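Local coordinates for protein phosphoribosylaminoimidazole carboxylase, ATPase subunit (Thermotoga maritima, PDB 3AX6) that probably catalyses the ATP-dependent carboxylation of 5-aminoimidazole ribonucleotide with hydrogencarbonate to N5-carboxyaminoimidazole ribonucleotide, a step of de novo purine biosynthesis, at residues V103-L108 and Y167-V172; S126-F131 and F150-E155; I243-F246 and E252-V255. All coordinates share one frame; numbering follows the deposited sequence.

Contact 1. Residues V103-L108 and Y167-V172. With ADP (adenosine-5'-diphosphate), chain E.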
loop_
_atom_site.group_PDB
_atom_site.type_symbol
_atom_site.label_atom_id
_atom_site.label_comp_id
_atom_site.label_asym_id
_atom_site.label_seq_id
_atom_site.Cartn_x
_atom_site.Cartn_y
_atom_site.Cartn_z
ATOM N N VAL A 103 -36.584 -5.530 1.941
ATOM C CA VAL A 103 -36.675 -4.395 1.032
ATOM C C VAL A 103 -35.603 -4.575 -0.045
ATOM O O VAL A 103 -35.832 -4.277 -1.220
ATOM C CB VAL A 103 -36.466 -3.056 1.776
ATOM C CG1 VAL A 103 -37.560 -2.863 2.819
ATOM C CG2 VAL A 103 -35.117 -3.041 2.441
ATOM N N GLN A 104 -34.440 -5.088 0.357
ATOM C CA GLN A 104 -33.347 -5.328 -0.581
ATOM C C GLN A 104 -33.800 -6.291 -1.676
ATOM O O GLN A 104 -33.599 -6.027 -2.858
ATOM C CB GLN A 104 -32.126 -5.899 0.146
ATOM C CG GLN A 104 -31.033 -6.400 -0.789
ATOM C CD GLN A 104 -29.795 -6.864 -0.052
ATOM O OE1 GLN A 104 -29.232 -7.914 -0.367
ATOM N NE2 GLN A 104 -29.359 -6.083 0.927
ATOM N N LYS A 105 -34.417 -7.403 -1.277
ATOM C CA LYS A 105 -34.921 -8.395 -2.231
ATOM C C LYS A 105 -36.007 -7.788 -3.126
ATOM O O LYS A 105 -36.051 -8.037 -4.329
ATOM C CB LYS A 105 -35.503 -9.602 -1.484
ATOM C CG LYS A 105 -34.475 -10.473 -0.772
ATOM C CD LYS A 105 -33.511 -11.090 -1.766
ATOM C CE LYS A 105 -32.456 -11.940 -1.080
ATOM N NZ LYS A 105 -31.473 -12.476 -2.063
ATOM N N GLU A 106 -36.881 -6.996 -2.516
ATOM C CA GLU A 106 -37.980 -6.324 -3.208
ATOM C C GLU A 106 -37.383 -5.406 -4.280
ATOM O O GLU A 106 -37.875 -5.335 -5.403
ATOM C CB GLU A 106 -38.779 -5.498 -2.189
ATOM C CG GLU A 106 -40.235 -5.204 -2.529
ATOM C CD GLU A 106 -41.192 -6.302 -2.068
ATOM O OE1 GLU A 106 -42.416 -6.049 -2.021
ATOM O OE2 GLU A 106 -40.721 -7.416 -1.761
ATOM N N PHE A 107 -36.306 -4.708 -3.922
ATOM C CA PHE A 107 -35.639 -3.799 -4.851
ATOM C C PHE A 107 -35.009 -4.519 -6.033
ATOM O O PHE A 107 -35.181 -4.117 -7.184
ATOM C CB PHE A 107 -34.556 -2.992 -4.130
ATOM C CG PHE A 107 -33.652 -2.241 -5.059
ATOM C CD1 PHE A 107 -32.446 -2.790 -5.465
ATOM C CD2 PHE A 107 -34.018 -0.991 -5.548
ATOM C CE1 PHE A 107 -31.610 -2.103 -6.347
ATOM C CE2 PHE A 107 -33.194 -0.293 -6.430
ATOM C CZ PHE A 107 -31.986 -0.851 -6.831
ATOM N N LEU A 108 -34.259 -5.572 -5.747
ATOM C CA LEU A 108 -33.614 -6.327 -6.807
ATOM C C LEU A 108 -34.675 -6.899 -7.745
ATOM O O LEU A 108 -34.531 -6.836 -8.969
ATOM C CB LEU A 108 -32.763 -7.447 -6.204
ATOM C CG LEU A 108 -31.596 -6.962 -5.333
ATOM C CD1 LEU A 108 -30.998 -8.120 -4.536
ATOM C CD2 LEU A 108 -30.553 -6.306 -6.218
ATOM N N TYR A 167 -38.231 -13.139 6.650
ATOM C CA TYR A 167 -38.853 -13.417 5.370
ATOM C C TYR A 167 -38.360 -14.800 4.990
ATOM O O TYR A 167 -37.435 -15.327 5.604
ATOM C CB TYR A 167 -38.472 -12.374 4.308
ATOM C CG TYR A 167 -37.022 -12.377 3.868
ATOM C CD1 TYR A 167 -36.013 -11.866 4.690
ATOM C CD2 TYR A 167 -36.658 -12.885 2.621
ATOM C CE1 TYR A 167 -34.676 -11.860 4.275
ATOM C CE2 TYR A 167 -35.324 -12.885 2.200
ATOM C CZ TYR A 167 -34.341 -12.372 3.030
ATOM O OH TYR A 167 -33.028 -12.378 2.609
ATOM N N LEU A 168 -38.993 -15.399 3.994
ATOM C CA LEU A 168 -38.617 -16.727 3.549
ATOM C C LEU A 168 -38.103 -16.689 2.119
ATOM O O LEU A 168 -38.439 -15.789 1.347
ATOM C CB LEU A 168 -39.837 -17.653 3.605
ATOM C CG LEU A 168 -40.109 -18.566 4.798
ATOM C CD1 LEU A 168 -39.986 -17.831 6.108
ATOM C CD2 LEU A 168 -41.506 -19.139 4.636
ATOM N N GLU A 169 -37.270 -17.660 1.774
ATOM C CA GLU A 169 -36.785 -17.775 0.409
ATOM C C GLU A 169 -36.505 -19.240 0.109
ATOM O O GLU A 169 -36.209 -20.033 1.010
ATOM C CB GLU A 169 -35.557 -16.885 0.149
ATOM C CG GLU A 169 -34.266 -17.224 0.855
ATOM C CD GLU A 169 -33.147 -16.259 0.457
ATOM O OE1 GLU A 169 -33.340 -15.034 0.597
ATOM O OE2 GLU A 169 -32.077 -16.716 0.001
ATOM N N GLU A 170 -36.637 -19.603 -1.160
ATOM C CA GLU A 170 -36.436 -20.979 -1.584
ATOM C C GLU A 170 -35.017 -21.451 -1.322
ATOM O O GLU A 170 -34.072 -20.659 -1.359
ATOM C CB GLU A 170 -36.757 -21.119 -3.071
ATOM C CG GLU A 170 -35.796 -20.378 -3.983
ATOM C CD GLU A 170 -36.081 -20.640 -5.444
ATOM O OE1 GLU A 170 -36.166 -21.831 -5.818
ATOM O OE2 GLU A 170 -36.215 -19.663 -6.216
ATOM N N PHE A 171 -34.878 -22.746 -1.060
ATOM C CA PHE A 171 -33.572 -23.329 -0.809
ATOM C C PHE A 171 -32.827 -23.457 -2.129
ATOM O O PHE A 171 -33.329 -24.053 -3.079
ATOM C CB PHE A 171 -33.696 -24.712 -0.176
ATOM C CG PHE A 171 -32.379 -25.308 0.207
ATOM C CD1 PHE A 171 -31.738 -24.910 1.372
ATOM C CD2 PHE A 171 -31.750 -26.226 -0.624
ATOM C CE1 PHE A 171 -30.480 -25.418 1.706
ATOM C CE2 PHE A 171 -30.496 -26.742 -0.304
ATOM C CZ PHE A 171 -29.857 -26.337 0.864
ATOM N N VAL A 172 -31.625 -22.895 -2.176
ATOM C CA VAL A 172 -30.795 -22.921 -3.373
ATOM C C VAL A 172 -29.661 -23.944 -3.258
ATOM O O VAL A 172 -28.954 -23.987 -2.249
ATOM C CB VAL A 172 -30.179 -21.512 -3.628
ATOM C CG1 VAL A 172 -29.092 -21.593 -4.686
ATOM C CG2 VAL A 172 -31.271 -20.530 -4.055
HETATM P PB ADP E . -25.207 -13.824 6.502
HETATM O O1B ADP E . -24.222 -13.438 5.453
HETATM O O2B ADP E . -24.495 -14.844 7.541
HETATM O O3B ADP E . -25.717 -12.433 7.301
HETATM P PA ADP E . -26.342 -15.278 4.416
HETATM O O1A ADP E . -27.421 -14.811 3.513
HETATM O O2A ADP E . -24.912 -14.946 3.727
HETATM O O3A ADP E . -26.548 -14.545 5.879
HETATM O "O5'" ADP E . -26.531 -16.879 4.648
HETATM C "C5'" ADP E . -25.257 -17.452 4.984
HETATM C "C4'" ADP E . -25.064 -18.792 4.265
HETATM O "O4'" ADP E . -26.313 -19.556 4.235
HETATM C "C3'" ADP E . -24.637 -18.590 2.800
HETATM O "O3'" ADP E . -23.215 -18.440 2.664
HETATM C "C2'" ADP E . -25.191 -19.836 2.114
HETATM O "O2'" ADP E . -24.248 -20.909 2.145
HETATM C "C1'" ADP E . -26.474 -20.148 2.909
HETATM N N9 ADP E . -27.680 -19.641 2.221
HETATM C C8 ADP E . -28.147 -18.349 2.199
HETATM N N7 ADP E . -29.231 -18.268 1.487
HETATM C C5 ADP E . -29.541 -19.490 1.006
HETATM C C6 ADP E . -30.577 -20.018 0.187
HETATM N N6 ADP E . -31.568 -19.196 -0.300
HETATM N N1 ADP E . -30.575 -21.338 -0.104
HETATM C C2 ADP E . -29.622 -22.154 0.357
HETATM N N3 ADP E . -28.630 -21.699 1.127
HETATM C C4 ADP E . -28.551 -20.393 1.471
HETATM O O HOH W 1 -30.336 -14.695 -1.248
#
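Lys-105 on helix 101-110 and Glu-169 on strand 166-170 make the nearest backbone approach, 9.9 Å between their CA atoms, so the two elements meet through long side chains alone. The strand and the turn after it form the adenine-binding edge of the ATP-grasp nucleotide site. Lys-105, bent at chi2 (-63°), crosses both Tyr-167 and Glu-169 at about a right angle: its CG lies 3.9 Å from Tyr-167 CE2, and its CE 3.6 Å from Glu-169 OE1. The ammonium group makes no direct salt bridge here; one water accepts from Lys-105 NZ and donates to Glu-169 OE2 at 2.9 Å, joining the two charges. With CG between the backbone N and the carbonyl carbon (chi1 67°) and the chain extended beyond it, the glutamate carries OE2 to the adenine, where it takes a bond from ADP N6 at 2.5 Å. The same oxygen is salt-bridged to Lys-138, which also binds ADP. ADP N6 gives a second bond to Glu-170 O at 3.1 Å. With an alanine at Glu-169, the amino group would probably keep only that acceptor of the pair, leaving Lys-138 without its salt-bridge mate and the water on Lys-105 NZ without its acceptor. The adenine's C2 edge lies over one face of the Phe-171 ring, CD1 3.6 Å from ADP C2, while Val-172 N donates to ADP N1 at 2.8 Å, nearly straight at 169°.

Contact 2. Residues S126-F131 and F150-E155; sequences SDVREF and FIIKNE
Within the ATP-grasp domain, helix 124-129 packs beside strand 149-152, an outermost strand of the four-stranded antiparallel sheet, and the contact is made by one apolar pair and one charged pair. Val-128 and Ile-152 supply the apolar part, their CA atoms 8.2 Å apart and both CB atoms directed across the gap. The side chains cross at about a right angle and touch through single methyl groups, Val-128 CG1 to Ile-152 CD1 at 3.7 Å. The CG1 branch of Ile-152 is extended at chi2 (178°), which carries CD1 farthest from the backbone, out to the valine methyl. Nearer the surface, Arg-129 bends at chi2 and chi3 and brings NH2 to 4.0 Å from Glu-155 OE1, a long salt bridge. The oxygen stands well out of the guanidinium plane, and the two flat groups are turned 45° apart, so the attraction is one of charge without a directed N-H bond. Such a link between exposed groups probably constrains their orientation little. Beneath the helix, Val-128 also rests on Val-135 of strand 135-139 and Leu-168 of strand 166-170, while Leu-158 touches both Val-128 and Ile-152, adding to the apolar layer between helix and sheet.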
loop_
_atom_site.group_PDB
_atom_site.type_symbol
_atom_site.label_atom_id
_atom_site.label_comp_id
_atom_site.label_asym_id
_atom_site.label_seq_id
_atom_site.Cartn_x
_atom_site.Cartn_y
_atom_site.Cartn_z
ATOM N N SER A 126 -48.151 -21.050 8.254
ATOM C CA SER A 126 -48.897 -21.109 7.002
ATOM C C SER A 126 -48.034 -20.748 5.796
ATOM O O SER A 126 -48.141 -21.378 4.742
ATOM C CB SER A 126 -50.110 -20.178 7.059
ATOM O OG SER A 126 -50.856 -20.236 5.852
ATOM N N ASP A 127 -47.182 -19.737 5.949
ATOM C CA ASP A 127 -46.318 -19.305 4.855
ATOM C C ASP A 127 -45.302 -20.360 4.432
ATOM O O ASP A 127 -45.151 -20.635 3.242
ATOM C CB ASP A 127 -45.589 -18.008 5.218
ATOM C CG ASP A 127 -46.508 -16.798 5.206
ATOM O OD1 ASP A 127 -47.326 -16.677 4.271
ATOM O OD2 ASP A 127 -46.399 -15.960 6.122
ATOM N N VAL A 128 -44.601 -20.947 5.396
ATOM C CA VAL A 128 -43.615 -21.972 5.072
ATOM C C VAL A 128 -44.292 -23.105 4.314
ATOM O O VAL A 128 -43.735 -23.637 3.354
ATOM C CB VAL A 128 -42.942 -22.553 6.342
ATOM C CG1 VAL A 128 -42.085 -21.498 7.011
ATOM C CG2 VAL A 128 -43.993 -23.056 7.307
ATOM N N ARG A 129 -45.503 -23.455 4.748
ATOM C CA ARG A 129 -46.287 -24.526 4.136
ATOM C C ARG A 129 -46.450 -24.335 2.631
ATOM O O ARG A 129 -46.179 -25.247 1.854
ATOM C CB ARG A 129 -47.675 -24.604 4.774
ATOM C CG ARG A 129 -47.694 -24.829 6.279
ATOM C CD ARG A 129 -48.080 -26.246 6.654
ATOM N NE ARG A 129 -46.985 -27.187 6.455
ATOM C CZ ARG A 129 -47.101 -28.502 6.603
ATOM N NH1 ARG A 129 -46.054 -29.291 6.407
ATOM N NH2 ARG A 129 -48.270 -29.030 6.941
ATOM N N GLU A 130 -46.897 -23.153 2.217
ATOM C CA GLU A 130 -47.091 -22.892 0.795
ATOM C C GLU A 130 -45.757 -22.814 0.066
ATOM O O GLU A 130 -45.710 -22.621 -1.151
ATOM C CB GLU A 130 -47.878 -21.595 0.583
ATOM C CG GLU A 130 -47.096 -20.311 0.815
ATOM C CD GLU A 130 -47.956 -19.069 0.629
ATOM O OE1 GLU A 130 -47.411 -17.949 0.710
ATOM O OE2 GLU A 130 -49.178 -19.216 0.405
ATOM N N PHE A 131 -44.674 -22.963 0.820
ATOM C CA PHE A 131 -43.330 -22.923 0.255
ATOM C C PHE A 131 -42.783 -24.343 0.150
ATOM O O PHE A 131 -42.094 -24.684 -0.812
ATOM C CB PHE A 131 -42.412 -22.071 1.140
ATOM C CG PHE A 131 -41.797 -20.897 0.427
ATOM C CD1 PHE A 131 -40.883 -21.092 -0.603
ATOM C CD2 PHE A 131 -42.126 -19.596 0.791
ATOM C CE1 PHE A 131 -40.305 -20.006 -1.258
ATOM C CE2 PHE A 131 -41.558 -18.505 0.146
ATOM C CZ PHE A 131 -40.642 -18.709 -0.882
ATOM N N PHE A 150 -31.834 -19.490 9.076
ATOM C CA PHE A 150 -32.312 -20.764 9.583
ATOM C C PHE A 150 -32.986 -21.573 8.479
ATOM O O PHE A 150 -33.836 -21.072 7.750
ATOM C CB PHE A 150 -33.297 -20.528 10.736
ATOM C CG PHE A 150 -33.753 -21.791 11.424
ATOM C CD1 PHE A 150 -35.101 -21.996 11.706
ATOM C CD2 PHE A 150 -32.837 -22.769 11.800
ATOM C CE1 PHE A 150 -35.532 -23.153 12.352
ATOM C CE2 PHE A 150 -33.259 -23.932 12.448
ATOM C CZ PHE A 150 -34.611 -24.121 12.723
ATOM N N ILE A 151 -32.593 -22.830 8.356
ATOM C CA ILE A 151 -33.178 -23.698 7.350
ATOM C C ILE A 151 -34.270 -24.551 7.996
ATOM O O ILE A 151 -33.984 -25.437 8.802
ATOM C CB ILE A 151 -32.106 -24.604 6.725
ATOM C CG1 ILE A 151 -30.992 -23.738 6.127
ATOM C CG2 ILE A 151 -32.730 -25.470 5.649
ATOM C CD1 ILE A 151 -29.795 -24.517 5.624
ATOM N N ILE A 152 -35.523 -24.258 7.655
ATOM C CA ILE A 152 -36.656 -25.003 8.194
ATOM C C ILE A 152 -36.824 -26.304 7.400
ATOM O O ILE A 152 -37.445 -26.325 6.333
ATOM C CB ILE A 152 -37.952 -24.160 8.118
ATOM C CG1 ILE A 152 -37.749 -22.846 8.875
ATOM C CG2 ILE A 152 -39.125 -24.925 8.733
ATOM C CD1 ILE A 152 -38.937 -21.913 8.842
ATOM N N LYS A 153 -36.262 -27.385 7.930
ATOM C CA LYS A 153 -36.319 -28.689 7.279
ATOM C C LYS A 153 -37.657 -29.414 7.435
ATOM O O LYS A 153 -38.020 -30.234 6.594
ATOM C CB LYS A 153 -35.184 -29.570 7.803
ATOM C CG LYS A 153 -33.795 -28.934 7.648
ATOM C CD LYS A 153 -32.695 -29.799 8.247
ATOM C CE LYS A 153 -32.900 -30.019 9.743
ATOM N NZ LYS A 153 -32.879 -28.747 10.520
ATOM N N ASN A 154 -38.390 -29.105 8.503
ATOM C CA ASN A 154 -39.691 -29.727 8.762
ATOM C C ASN A 154 -40.472 -28.957 9.827
ATOM O O ASN A 154 -40.040 -27.894 10.274
ATOM C CB ASN A 154 -39.497 -31.175 9.214
ATOM C CG ASN A 154 -38.442 -31.314 10.296
ATOM O OD1 ASN A 154 -38.530 -30.691 11.354
ATOM N ND2 ASN A 154 -37.436 -32.137 10.033
ATOM N N GLU A 155 -41.622 -29.491 10.228
ATOM C CA GLU A 155 -42.457 -28.858 11.250
ATOM C C GLU A 155 -41.697 -28.584 12.546
ATOM O O GLU A 155 -41.758 -27.482 13.090
ATOM C CB GLU A 155 -43.663 -29.739 11.582
ATOM C CG GLU A 155 -44.832 -29.627 10.629
ATOM C CD GLU A 155 -46.006 -30.484 11.072
ATOM O OE1 GLU A 155 -47.126 -30.267 10.561
ATOM O OE2 GLU A 155 -45.807 -31.377 11.926
#

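Contact 3. Residues I243-F246 and E252-V255; sequences IEMF and EILV. With ADP (adenosine-5'-diphosphate), chain E.
Phe-246 and Leu-254 form an antiparallel hydrogen-bonded pair in the beta hairpin of strands 239-248 and 253-259. Phe-246 N donates a hydrogen bond to Leu-254 O at 2.7 Å, and Leu-254 N returns one to Phe-246 O at 2.9 Å. Phe-246 O also receives a CA-H...O contact from Ile-253 CA at 3.2 Å. One residue along, Met-245, present as selenomethionine, and Val-255 make the non-hydrogen-bonded pair, with side chains on the other face of the sheet. There Met-245 CG lies 4.1 Å from Val-255 CB, and the chain, bent at chi3 (-80°), sets SE 3.9 Å from Ile-253 CG2. Ile-243 CG2 touches Val-255 CG2 on the same face. Further out, helix 218-235 packs on this face, Ala-224 against Met-245 and Ile-223 against Ile-253. On the Phe-246 face the ring points its edge at the nucleotide, CZ 3.7 Å from ADP C8, and is flanked by Ile-174, Glu-177 and Asn-256. The paired backbone bonds help hold the strand from which Phe-246 projects. The ring edge, with only C-H groups, meets the face of the adenine's five-membered ring and the ribose C2', so the contact is van der Waals and edge-to-face in character, without a hydrogen bond.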
loop_
_atom_site.group_PDB
_atom_site.type_symbol
_atom_site.label_atom_id
_atom_site.label_comp_id
_atom_site.label_asym_id
_atom_site.label_seq_id
_atom_site.Cartn_x
_atom_site.Cartn_y
_atom_site.Cartn_z
ATOM N N ILE A 243 -20.712 -7.326 -4.078
ATOM C CA ILE A 243 -21.892 -8.062 -4.521
ATOM C C ILE A 243 -21.654 -9.566 -4.373
ATOM O O ILE A 243 -20.836 -10.148 -5.086
ATOM C CB ILE A 243 -22.222 -7.762 -6.005
ATOM C CG1 ILE A 243 -22.244 -6.250 -6.261
ATOM C CG2 ILE A 243 -23.564 -8.392 -6.364
ATOM C CD1 ILE A 243 -23.231 -5.477 -5.414
ATOM N N GLU A 244 -22.368 -10.187 -3.441
ATOM C CA GLU A 244 -22.226 -11.619 -3.196
ATOM C C GLU A 244 -23.280 -12.390 -3.973
ATOM O O GLU A 244 -24.458 -12.074 -3.911
ATOM C CB GLU A 244 -22.342 -11.894 -1.701
ATOM C CG GLU A 244 -21.256 -11.205 -0.907
ATOM C CD GLU A 244 -21.525 -11.221 0.577
ATOM O OE1 GLU A 244 -21.844 -12.305 1.109
ATOM O OE2 GLU A 244 -21.413 -10.148 1.209
HETATM N N MSE A 245 -22.848 -13.406 -4.706
HETATM C CA MSE A 245 -23.766 -14.186 -5.526
HETATM C C MSE A 245 -23.592 -15.690 -5.361
HETATM O O MSE A 245 -22.576 -16.160 -4.844
HETATM C CB MSE A 245 -23.566 -13.822 -7.005
HETATM C CG MSE A 245 -23.798 -12.355 -7.336
HETATM SE SE MSE A 245 -23.098 -11.858 -9.078
HETATM C CE MSE A 245 -21.240 -11.669 -8.567
ATOM N N PHE A 246 -24.603 -16.433 -5.808
ATOM C CA PHE A 246 -24.586 -17.891 -5.763
ATOM C C PHE A 246 -24.573 -18.435 -7.179
ATOM O O PHE A 246 -25.304 -17.948 -8.040
ATOM C CB PHE A 246 -25.843 -18.459 -5.098
ATOM C CG PHE A 246 -25.978 -18.149 -3.641
ATOM C CD1 PHE A 246 -24.860 -18.020 -2.828
ATOM C CD2 PHE A 246 -27.242 -18.037 -3.069
ATOM C CE1 PHE A 246 -24.992 -17.787 -1.470
ATOM C CE2 PHE A 246 -27.388 -17.805 -1.706
ATOM C CZ PHE A 246 -26.257 -17.680 -0.903
ATOM N N GLU A 252 -27.375 -21.264 -12.615
ATOM C CA GLU A 252 -27.931 -19.921 -12.493
ATOM C C GLU A 252 -27.082 -19.091 -11.532
ATOM O O GLU A 252 -26.511 -19.619 -10.572
ATOM C CB GLU A 252 -29.358 -19.964 -11.934
ATOM C CG GLU A 252 -30.256 -21.081 -12.447
ATOM C CD GLU A 252 -31.271 -21.534 -11.393
ATOM O OE1 GLU A 252 -30.878 -22.235 -10.423
ATOM O OE2 GLU A 252 -32.462 -21.175 -11.528
ATOM N N ILE A 253 -27.001 -17.791 -11.786
ATOM C CA ILE A 253 -26.261 -16.909 -10.894
ATOM C C ILE A 253 -27.255 -15.948 -10.242
ATOM O O ILE A 253 -27.893 -15.148 -10.914
ATOM C CB ILE A 253 -25.161 -16.158 -11.645
ATOM C CG1 ILE A 253 -24.111 -17.175 -12.114
ATOM C CG2 ILE A 253 -24.521 -15.100 -10.734
ATOM C CD1 ILE A 253 -22.995 -16.591 -12.909
ATOM N N LEU A 254 -27.399 -16.074 -8.924
ATOM C CA LEU A 254 -28.332 -15.268 -8.140
ATOM C C LEU A 254 -27.588 -14.372 -7.153
ATOM O O LEU A 254 -26.573 -14.775 -6.592
ATOM C CB LEU A 254 -29.278 -16.195 -7.359
ATOM C CG LEU A 254 -30.302 -17.075 -8.100
ATOM C CD1 LEU A 254 -29.668 -17.733 -9.297
ATOM C CD2 LEU A 254 -30.857 -18.137 -7.162
ATOM N N VAL A 255 -28.073 -13.153 -6.949
ATOM C CA VAL A 255 -27.421 -12.279 -5.985
ATOM C C VAL A 255 -28.058 -12.463 -4.602
ATOM O O VAL A 255 -29.275 -12.355 -4.422
ATOM C CB VAL A 255 -27.468 -10.800 -6.416
ATOM C CG1 VAL A 255 -28.812 -10.469 -6.984
ATOM C CG2 VAL A 255 -27.163 -9.906 -5.222
HETATM P PB ADP E . -25.207 -13.824 6.502
HETATM O O1B ADP E . -24.222 -13.438 5.453
HETATM O O2B ADP E . -24.495 -14.844 7.541
HETATM O O3B ADP E . -25.717 -12.433 7.301
HETATM P PA ADP E . -26.342 -15.278 4.416
HETATM O O1A ADP E . -27.421 -14.811 3.513
HETATM O O2A ADP E . -24.912 -14.946 3.727
HETATM O O3A ADP E . -26.548 -14.545 5.879
HETATM O "O5'" ADP E . -26.531 -16.879 4.648
HETATM C "C5'" ADP E . -25.257 -17.452 4.984
HETATM C "C4'" ADP E . -25.064 -18.792 4.265
HETATM O "O4'" ADP E . -26.313 -19.556 4.235
HETATM C "C3'" ADP E . -24.637 -18.590 2.800
HETATM O "O3'" ADP E . -23.215 -18.440 2.664
HETATM C "C2'" ADP E . -25.191 -19.836 2.114
HETATM O "O2'" ADP E . -24.248 -20.909 2.145
HETATM C "C1'" ADP E . -26.474 -20.148 2.909
HETATM N N9 ADP E . -27.680 -19.641 2.221
HETATM C C8 ADP E . -28.147 -18.349 2.199
HETATM N N7 ADP E . -29.231 -18.268 1.487
HETATM C C5 ADP E . -29.541 -19.490 1.006
HETATM C C6 ADP E . -30.577 -20.018 0.187
HETATM N N6 ADP E . -31.568 -19.196 -0.300
HETATM N N1 ADP E . -30.575 -21.338 -0.104
HETATM C C2 ADP E . -29.622 -22.154 0.357
HETATM N N3 ADP E . -28.630 -21.699 1.127
HETATM C C4 ADP E . -28.551 -20.393 1.471
#

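All three contacts belong to the ATP-grasp domain, on the same side of the chain's centre. Contact 2 is nested in the chain segment closed by contact 1, and contact 3 follows both. Contacts 1 and 2 share the four-stranded sheet, their centres about 15 Å apart, and meet where Leu-168 packs on Val-128 and Phe-131. Contact 3 belongs to the eight-stranded sheet, about 12 Å from contact 1 between centres; Val-172 touches Leu-254 and Leu-108 touches Val-255. ADP sits between the two sheets, as is characteristic of the ATP-grasp fold, whereas contact 2, about 23 Å from contact 3 between centres, packs on the face of the smaller sheet that carries Leu-168, away from the nucleotide.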